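Ethylbenzene dehydrogenase alpha-subunit (Aromatoleum aromaticum, PDB 2IVF) is the large, molybdenum-containing subunit of an enzyme of the molybdopterin oxidoreductase family and carries two pterin guanosine dinucleotides and an iron/sulfur cluster. Local coordinates at residues V117-Y122 and L244-L249; G309-M314 and L461-A466; L771-G776 and Y780-E785. All coordinates share one frame; numbering follows the deposited sequence.

In the fold
The three contacts follow one another along the chain without interleaving: contact 1 closes before contact 2 opens, and contact 3 comes last. Contacts 1 and 2 share the parallel sheet of strands 294-296, 277-281, 249-253 and 440-444: the 244-249 segment runs into strand 249-253, whereas helix 454-467 of contact 2 packs on strand 440-444. Their centres are about 25 Å apart, nearest atoms about 7 Å. Contact 3, between the loop after strand 767-769 and the region of helix 777-781, is centred about 22 Å from contact 1 and 28 Å from contact 2, nearest atoms about 10 and 11 Å. Contact 1 thus ties a beta-subunit interface loop to the segment leading into the sheet; contact 2 pairs two helices.

Contact 1 (V117-Y122 and L244-L249); sequences VDYVDY and LLDAEL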
loop_
_atom_site.group_PDB
_atom_site.type_symbol
_atom_site.label_atom_id
_atom_site.label_comp_id
_atom_site.label_asym_id
_atom_site.label_seq_id
_atom_site.Cartn_x
_atom_site.Cartn_y
_atom_site.Cartn_z
ATOM N N VAL A 117 13.901 -17.061 -21.018
ATOM C CA VAL A 117 12.629 -17.646 -21.520
ATOM C C VAL A 117 11.898 -18.524 -20.531
ATOM O O VAL A 117 10.672 -18.677 -20.588
ATOM C CB VAL A 117 12.881 -18.491 -22.803
ATOM C CG1 VAL A 117 13.478 -19.837 -22.409
ATOM C CG2 VAL A 117 11.563 -18.668 -23.599
ATOM N N ASP A 118 12.650 -19.135 -19.623
ATOM C CA ASP A 118 12.081 -20.031 -18.657
ATOM C C ASP A 118 11.427 -19.347 -17.461
ATOM O O ASP A 118 10.811 -20.010 -16.645
ATOM C CB ASP A 118 13.173 -20.985 -18.133
ATOM C CG ASP A 118 13.773 -21.846 -19.211
ATOM O OD1 ASP A 118 13.016 -22.380 -20.059
ATOM O OD2 ASP A 118 15.017 -21.974 -19.209
ATOM N N TYR A 119 11.621 -18.048 -17.301
ATOM C CA TYR A 119 11.171 -17.365 -16.119
ATOM C C TYR A 119 10.000 -16.434 -16.449
ATOM O O TYR A 119 9.757 -16.112 -17.626
ATOM C CB TYR A 119 12.338 -16.570 -15.477
ATOM C CG TYR A 119 13.350 -17.467 -14.780
ATOM C CD1 TYR A 119 14.385 -18.075 -15.501
ATOM C CD2 TYR A 119 13.285 -17.694 -13.414
ATOM C CE1 TYR A 119 15.314 -18.888 -14.872
ATOM C CE2 TYR A 119 14.222 -18.527 -12.764
ATOM C CZ TYR A 119 15.260 -19.111 -13.525
ATOM O OH TYR A 119 16.218 -19.949 -12.957
ATOM N N VAL A 120 9.298 -16.016 -15.412
ATOM C CA VAL A 120 8.223 -15.067 -15.518
ATOM C C VAL A 120 8.817 -13.678 -15.555
ATOM O O VAL A 120 9.804 -13.376 -14.860
ATOM C CB VAL A 120 7.255 -15.178 -14.321
ATOM C CG1 VAL A 120 6.146 -14.088 -14.402
ATOM C CG2 VAL A 120 6.687 -16.639 -14.204
ATOM N N ASP A 121 8.226 -12.820 -16.380
ATOM C CA ASP A 121 8.646 -11.426 -16.432
ATOM C C ASP A 121 8.173 -10.664 -15.202
ATOM O O ASP A 121 7.553 -11.232 -14.277
ATOM C CB ASP A 121 8.239 -10.755 -17.771
ATOM C CG ASP A 121 6.709 -10.624 -17.966
ATOM O OD1 ASP A 121 5.976 -10.493 -16.969
ATOM O OD2 ASP A 121 6.219 -10.683 -19.146
ATOM N N TYR A 122 8.584 -9.397 -15.134
ATOM C CA TYR A 122 8.296 -8.583 -13.959
ATOM C C TYR A 122 7.022 -7.721 -14.198
ATOM O O TYR A 122 6.660 -6.913 -13.332
ATOM C CB TYR A 122 9.454 -7.665 -13.613
ATOM C CG TYR A 122 10.623 -8.302 -12.914
ATOM C CD1 TYR A 122 11.524 -9.066 -13.617
ATOM C CD2 TYR A 122 10.860 -8.084 -11.545
ATOM C CE1 TYR A 122 12.628 -9.645 -12.984
ATOM C CE2 TYR A 122 11.975 -8.673 -10.894
ATOM C CZ TYR A 122 12.850 -9.427 -11.626
ATOM O OH TYR A 122 13.950 -10.007 -11.048
ATOM N N LEU A 244 12.423 -16.867 -6.433
ATOM C CA LEU A 244 11.387 -17.743 -5.852
ATOM C C LEU A 244 10.935 -18.818 -6.815
ATOM O O LEU A 244 10.497 -19.884 -6.402
ATOM C CB LEU A 244 10.150 -16.942 -5.428
ATOM C CG LEU A 244 10.207 -15.922 -4.299
ATOM C CD1 LEU A 244 8.765 -15.476 -3.963
ATOM C CD2 LEU A 244 10.966 -16.472 -3.083
ATOM N N LEU A 245 11.069 -18.570 -8.113
ATOM C CA LEU A 245 10.680 -19.564 -9.080
ATOM C C LEU A 245 11.612 -20.785 -9.121
ATOM O O LEU A 245 11.280 -21.793 -9.738
ATOM C CB LEU A 245 10.613 -18.940 -10.427
ATOM C CG LEU A 245 9.525 -17.871 -10.586
ATOM C CD1 LEU A 245 9.685 -17.181 -11.946
ATOM C CD2 LEU A 245 8.146 -18.534 -10.427
ATOM N N ASP A 246 12.777 -20.662 -8.475
ATOM C CA ASP A 246 13.698 -21.757 -8.294
ATOM C C ASP A 246 13.658 -22.446 -6.914
ATOM O O ASP A 246 14.417 -23.365 -6.678
ATOM C CB ASP A 246 15.112 -21.244 -8.556
ATOM C CG ASP A 246 15.371 -20.980 -10.035
ATOM O OD1 ASP A 246 14.863 -21.765 -10.846
ATOM O OD2 ASP A 246 16.112 -20.040 -10.361
ATOM N N ALA A 247 12.781 -21.982 -6.020
ATOM C CA ALA A 247 12.639 -22.525 -4.712
ATOM C C ALA A 247 11.546 -23.581 -4.749
ATOM O O ALA A 247 10.650 -23.533 -5.605
ATOM C CB ALA A 247 12.291 -21.404 -3.732
ATOM N N GLU A 248 11.676 -24.599 -3.916
ATOM C CA GLU A 248 10.638 -25.642 -3.764
ATOM C C GLU A 248 9.842 -25.381 -2.503
ATOM O O GLU A 248 8.734 -25.854 -2.329
ATOM C CB GLU A 248 11.301 -27.022 -3.696
ATOM C CG GLU A 248 12.048 -27.366 -4.923
ATOM C CD GLU A 248 12.853 -28.628 -4.786
ATOM O OE1 GLU A 248 13.527 -28.819 -3.760
ATOM O OE2 GLU A 248 12.830 -29.422 -5.747
ATOM N N LEU A 249 10.412 -24.595 -1.596
ATOM C CA LEU A 249 9.758 -24.330 -0.313
ATOM C C LEU A 249 10.119 -22.909 0.022
ATOM O O LEU A 249 11.302 -22.550 -0.097
ATOM C CB LEU A 249 10.314 -25.210 0.803
ATOM C CG LEU A 249 9.773 -25.081 2.226
ATOM C CD1 LEU A 249 8.260 -25.319 2.238
ATOM C CD2 LEU A 249 10.532 -26.085 3.184
#
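Y119 and D246 make the polar half of this contact. The phenol OH donates a hydrogen bond to D246 OD2 at 2.6 Å, reaching the carboxylate from the side of its other oxygen, the syn lone pair. OD2 lies at the edge of the tyrosine ring and in its plane, while the carboxylate plane stands 90° to the ring. With CG anti to its own carbonyl carbon (chi1 -73°), Y119 extends its ring past L245 to the acid. Tyrosine suits this partly exposed place because its long flat body can pack while its hydroxyl still finds a charged acceptor.

The apolar half centres on one methyl. L245 CD1 lies 3.9 Å from Y119 CD2, approaching the ring obliquely, and 3.8 Å from V120 CG2. The tyrosine and leucine side chains run antiparallel alongside one another; those of V120 and L245 lie roughly perpendicular. Branched V120 and L245 fill this buried side, where V120 N lies 3.7 Å from L245 CD1 and has no polar partner.

Helix 265-274 backs the apolar pair: V120 touches H266 and E270, and L245 touches F267. The neighbouring D121 forms a salt bridge to R233 of the beta-subunit. Within the molybdopterin oxidoreductase fold, this is a loop at the beta-subunit interface packed on a 3-10 segment that leads to strand 249-253 of the parallel sheet.

Contact 2 (G309-M314 and L461-A466); sequences GLSQVM and LFLAMA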
loop_
_atom_site.group_PDB
_atom_site.type_symbol
_atom_site.label_atom_id
_atom_site.label_comp_id
_atom_site.label_asym_id
_atom_site.label_seq_id
_atom_site.Cartn_x
_atom_site.Cartn_y
_atom_site.Cartn_z
ATOM N N GLY A 309 13.066 -25.959 16.780
ATOM C CA GLY A 309 12.296 -27.207 16.666
ATOM C C GLY A 309 12.571 -27.894 15.340
ATOM O O GLY A 309 12.811 -29.122 15.290
ATOM N N LEU A 310 12.599 -27.108 14.268
ATOM C CA LEU A 310 12.923 -27.625 12.941
ATOM C C LEU A 310 14.342 -28.197 12.920
ATOM O O LEU A 310 14.595 -29.229 12.317
ATOM C CB LEU A 310 12.785 -26.550 11.866
ATOM C CG LEU A 310 11.450 -26.508 11.090
ATOM C CD1 LEU A 310 10.203 -26.508 11.984
ATOM C CD2 LEU A 310 11.444 -25.375 10.064
ATOM N N SER A 311 15.282 -27.493 13.543
ATOM C CA SER A 311 16.652 -27.956 13.571
ATOM C C SER A 311 16.764 -29.229 14.366
ATOM O O SER A 311 17.519 -30.126 13.995
ATOM C CB SER A 311 17.547 -26.904 14.184
ATOM O OG SER A 311 17.464 -25.701 13.445
ATOM N N GLN A 312 16.032 -29.310 15.487
ATOM C CA GLN A 312 16.040 -30.493 16.305
ATOM C C GLN A 312 15.522 -31.681 15.519
ATOM O O GLN A 312 16.065 -32.775 15.612
ATOM C CB GLN A 312 15.216 -30.294 17.573
ATOM C CG GLN A 312 15.449 -31.356 18.639
ATOM C CD GLN A 312 14.676 -32.663 18.458
ATOM O OE1 GLN A 312 15.036 -33.673 19.075
ATOM N NE2 GLN A 312 13.642 -32.661 17.615
ATOM N N VAL A 313 14.504 -31.451 14.713
ATOM C CA VAL A 313 13.955 -32.504 13.857
ATOM C C VAL A 313 15.001 -33.052 12.891
ATOM O O VAL A 313 15.213 -34.268 12.817
ATOM C CB VAL A 313 12.710 -32.031 13.135
ATOM C CG1 VAL A 313 12.294 -33.025 11.999
ATOM C CG2 VAL A 313 11.591 -31.839 14.115
ATOM N N MET A 314 15.668 -32.152 12.165
ATOM C CA MET A 314 16.650 -32.538 11.194
ATOM C C MET A 314 17.829 -33.217 11.832
ATOM O O MET A 314 18.403 -34.118 11.239
ATOM C CB MET A 314 17.149 -31.321 10.410
ATOM C CG MET A 314 16.100 -30.632 9.594
ATOM S SD MET A 314 16.814 -29.389 8.486
ATOM C CE MET A 314 16.736 -27.945 9.514
ATOM N N LEU A 461 16.689 -19.358 12.402
ATOM C CA LEU A 461 16.320 -19.651 11.000
ATOM C C LEU A 461 17.567 -19.997 10.200
ATOM O O LEU A 461 17.598 -20.994 9.486
ATOM C CB LEU A 461 15.588 -18.457 10.356
ATOM C CG LEU A 461 15.110 -18.551 8.894
ATOM C CD1 LEU A 461 13.915 -17.551 8.637
ATOM C CD2 LEU A 461 16.264 -18.270 7.909
ATOM N N PHE A 462 18.640 -19.223 10.335
ATOM C CA PHE A 462 19.863 -19.590 9.624
ATOM C C PHE A 462 20.464 -20.924 10.020
ATOM O O PHE A 462 21.082 -21.595 9.187
ATOM C CB PHE A 462 20.882 -18.449 9.706
ATOM C CG PHE A 462 20.421 -17.233 9.004
ATOM C CD1 PHE A 462 19.968 -17.344 7.714
ATOM C CD2 PHE A 462 20.403 -15.985 9.607
ATOM C CE1 PHE A 462 19.491 -16.222 6.999
ATOM C CE2 PHE A 462 19.933 -14.871 8.883
ATOM C CZ PHE A 462 19.453 -15.008 7.606
ATOM N N LEU A 463 20.260 -21.351 11.261
ATOM C CA LEU A 463 20.726 -22.662 11.703
ATOM C C LEU A 463 19.990 -23.755 10.956
ATOM O O LEU A 463 20.593 -24.689 10.490
ATOM C CB LEU A 463 20.568 -22.814 13.233
ATOM C CG LEU A 463 20.912 -24.200 13.773
ATOM C CD1 LEU A 463 22.390 -24.573 13.435
ATOM C CD2 LEU A 463 20.628 -24.271 15.297
ATOM N N ALA A 464 18.682 -23.585 10.770
ATOM C CA ALA A 464 17.893 -24.541 9.976
ATOM C C ALA A 464 18.322 -24.555 8.506
ATOM O O ALA A 464 18.344 -25.619 7.856
ATOM C CB ALA A 464 16.373 -24.213 10.116
ATOM N N MET A 465 18.604 -23.370 7.962
ATOM C CA MET A 465 19.115 -23.263 6.598
ATOM C C MET A 465 20.482 -23.927 6.491
ATOM O O MET A 465 20.760 -24.587 5.522
ATOM C CB MET A 465 19.171 -21.817 6.128
ATOM C CG MET A 465 17.832 -21.144 6.167
ATOM S SD MET A 465 16.591 -22.068 5.142
ATOM C CE MET A 465 15.086 -21.719 6.053
ATOM N N ALA A 466 21.346 -23.739 7.466
ATOM C CA ALA A 466 22.643 -24.427 7.477
ATOM C C ALA A 466 22.524 -25.955 7.468
ATOM O O ALA A 466 23.238 -26.684 6.729
ATOM C CB ALA A 466 23.439 -24.002 8.729
#
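L463 is the first residue of 461-466 to meet the other helix, and it does so beside S311. Its CG is anti to the backbone N (chi1 175°), which carries the branched end toward the serine; CG lies 3.8 Å from S311 OG and CD2 is at a similar distance. This is van der Waals packing against a hydroxyl whose hydrogen-bond partner is W307 O, one turn earlier on its own helix. Serine suits the place because it is small and can satisfy its polar end within its own helix, while leucine brings the bulk that covers it.

A464 follows at the point of closest backbone approach, its CA 5.1 Å from that of S311. The short alanine side chain lets S311 OG come within 3.6 Å of A464 N, a packing distance, and leaves room for M314. The methionine chain bends at chi3 (-91°) and lays CE over the alanine, 3.8 Å from A464 CB and 3.3 Å from A464 O. That carbonyl is hydrogen-bonded to S468 OG, and the methyl lies against it in van der Waals contact. A flexible, unbranched methionine is well able to follow such a shallow surface.

The axes of the two short segments approach to 8.9 Å at closest, 23° from parallel. Small residues at the centre with longer ones around them make this a buried, near-parallel helix pair of the molybdopterin oxidoreductase fold, in which helix 454-467 packs on both helix 303-316 and strand 440-444 of the parallel sheet.

Contact 3 (L771-G776 and Y780-E785); sequences LSMGTG and YAHANE
A bend at chi2 of M773 (-57°) turns its thioether toward H782, whose CG stands anti to the backbone N (chi1 173°) and presents the imidazole to it. The two side chains are roughly perpendicular. M773 CE sits over the centre of one ring face, 4.1 Å from the H782 ring centroid and 6° off its normal, a CH-pi contact; M773 SD is 5.2 Å from that H782 centroid, so the methyl makes the closer approach. Methionine suits the site because its unbranched chain can bring a methyl, its C-H bonds slightly polarised by the sulfur, onto the pi face. H782 offers that face while its ND1 forms a weak hydrogen bond with G238 N.

The second meeting uses backbone oxygens. The Y780 ring passes obliquely by two carbonyls, with CD2 3.7 Å from G776 O and CE2 4.0 Å from T775 O. A water at the ring's edge, in its plane, donates to T775 O at 2.6 Å and is hydrogen-bonded to Y780 OH at 2.5 Å. Tyrosine's hydroxyl thus meets the mainchain through a water bridge.

An ST turn lies within 771-776: G774 N donates to S772 OG at 3.1 Å. G774 has positive phi, a conformation glycine adopts readily. The loop after strand 767-769 lies against Y780 of helix 777-781 and nearby H782, with Y780 also touching helix 526-540 and A783 touching helix 796-800.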
loop_
_atom_site.group_PDB
_atom_site.type_symbol
_atom_site.label_atom_id
_atom_site.label_comp_id
_atom_site.label_asym_id
_atom_site.label_seq_id
_atom_site.Cartn_x
_atom_site.Cartn_y
_atom_site.Cartn_z
ATOM N N LEU A 771 23.945 -3.961 -13.534
ATOM C CA LEU A 771 24.862 -5.004 -13.956
ATOM C C LEU A 771 25.822 -5.450 -12.848
ATOM O O LEU A 771 26.639 -6.351 -13.032
ATOM C CB LEU A 771 25.654 -4.529 -15.156
ATOM C CG LEU A 771 24.794 -4.120 -16.356
ATOM C CD1 LEU A 771 25.706 -3.648 -17.458
ATOM C CD2 LEU A 771 23.957 -5.323 -16.808
ATOM N N SER A 772 25.742 -4.792 -11.720
ATOM C CA SER A 772 26.574 -5.163 -10.571
ATOM C C SER A 772 26.060 -4.457 -9.323
ATOM O O SER A 772 25.185 -3.593 -9.415
ATOM C CB SER A 772 28.028 -4.784 -10.790
ATOM O OG SER A 772 28.245 -3.449 -10.483
ATOM N N MET A 773 26.606 -4.851 -8.167
ATOM C CA MET A 773 26.266 -4.247 -6.907
ATOM C C MET A 773 27.156 -3.026 -6.589
ATOM O O MET A 773 27.118 -2.519 -5.457
ATOM C CB MET A 773 26.413 -5.294 -5.762
ATOM C CG MET A 773 25.439 -6.461 -5.767
ATOM S SD MET A 773 23.758 -5.953 -5.721
ATOM C CE MET A 773 22.957 -7.487 -6.166
ATOM N N GLY A 774 27.928 -2.560 -7.558
ATOM C CA GLY A 774 28.769 -1.380 -7.384
ATOM C C GLY A 774 29.988 -1.718 -6.561
ATOM O O GLY A 774 30.459 -2.837 -6.600
ATOM N N THR A 775 30.479 -0.754 -5.780
ATOM C CA THR A 775 31.790 -0.869 -5.123
ATOM C C THR A 775 31.670 -0.899 -3.591
ATOM O O THR A 775 32.688 -0.970 -2.899
ATOM C CB THR A 775 32.698 0.315 -5.520
ATOM O OG1 THR A 775 32.057 1.542 -5.172
ATOM C CG2 THR A 775 33.003 0.312 -6.995
ATOM N N GLY A 776 30.447 -0.841 -3.069
ATOM C CA GLY A 776 30.225 -0.730 -1.618
ATOM C C GLY A 776 30.099 -2.108 -1.025
ATOM O O GLY A 776 30.466 -3.102 -1.653
ATOM N N TYR A 780 30.552 -7.221 -1.952
ATOM C CA TYR A 780 31.259 -8.318 -1.320
ATOM C C TYR A 780 30.323 -9.125 -0.450
ATOM O O TYR A 780 30.403 -10.343 -0.490
ATOM C CB TYR A 780 32.430 -7.810 -0.484
ATOM C CG TYR A 780 33.316 -6.914 -1.277
ATOM C CD1 TYR A 780 34.238 -7.439 -2.162
ATOM C CD2 TYR A 780 33.189 -5.532 -1.193
ATOM C CE1 TYR A 780 35.040 -6.610 -2.916
ATOM C CE2 TYR A 780 33.989 -4.687 -1.957
ATOM C CZ TYR A 780 34.906 -5.234 -2.815
ATOM O OH TYR A 780 35.680 -4.389 -3.602
ATOM N N ALA A 781 29.399 -8.461 0.257
ATOM C CA ALA A 781 28.514 -9.141 1.189
ATOM C C ALA A 781 27.649 -10.153 0.426
ATOM O O ALA A 781 27.426 -11.278 0.876
ATOM C CB ALA A 781 27.610 -8.149 1.946
ATOM N N HIS A 782 27.105 -9.684 -0.699
ATOM C CA HIS A 782 26.157 -10.440 -1.480
ATOM C C HIS A 782 26.781 -11.777 -1.918
ATOM O O HIS A 782 26.068 -12.793 -2.125
ATOM C CB HIS A 782 25.678 -9.576 -2.653
ATOM C CG HIS A 782 24.821 -10.310 -3.624
ATOM N ND1 HIS A 782 23.534 -10.723 -3.333
ATOM C CD2 HIS A 782 25.098 -10.757 -4.869
ATOM C CE1 HIS A 782 23.055 -11.368 -4.383
ATOM N NE2 HIS A 782 23.995 -11.432 -5.314
ATOM N N ALA A 783 28.097 -11.739 -2.102
ATOM C CA ALA A 783 28.948 -12.870 -2.347
ATOM C C ALA A 783 28.496 -13.695 -3.564
ATOM O O ALA A 783 28.384 -14.927 -3.515
ATOM C CB ALA A 783 29.102 -13.712 -1.066
ATOM N N ASN A 784 28.183 -12.959 -4.632
ATOM C CA ASN A 784 27.861 -13.502 -5.961
ATOM C C ASN A 784 27.954 -12.341 -6.955
ATOM O O ASN A 784 27.852 -11.160 -6.548
ATOM C CB ASN A 784 26.464 -14.102 -6.000
ATOM C CG ASN A 784 26.292 -15.090 -7.125
ATOM O OD1 ASN A 784 27.233 -15.387 -7.869
ATOM N ND2 ASN A 784 25.111 -15.617 -7.251
ATOM N N GLU A 785 28.176 -12.643 -8.226
ATOM C CA GLU A 785 28.173 -11.601 -9.221
ATOM C C GLU A 785 26.776 -11.531 -9.769
ATOM O O GLU A 785 25.969 -12.481 -9.580
ATOM C CB GLU A 785 29.232 -11.770 -10.320
ATOM C CG GLU A 785 29.389 -13.086 -10.958
ATOM C CD GLU A 785 30.051 -14.155 -10.066
ATOM O OE1 GLU A 785 31.179 -13.985 -9.529
ATOM O OE2 GLU A 785 29.395 -15.185 -9.948
HETATM O O HOH W 1 35.024 -1.947 -3.446
#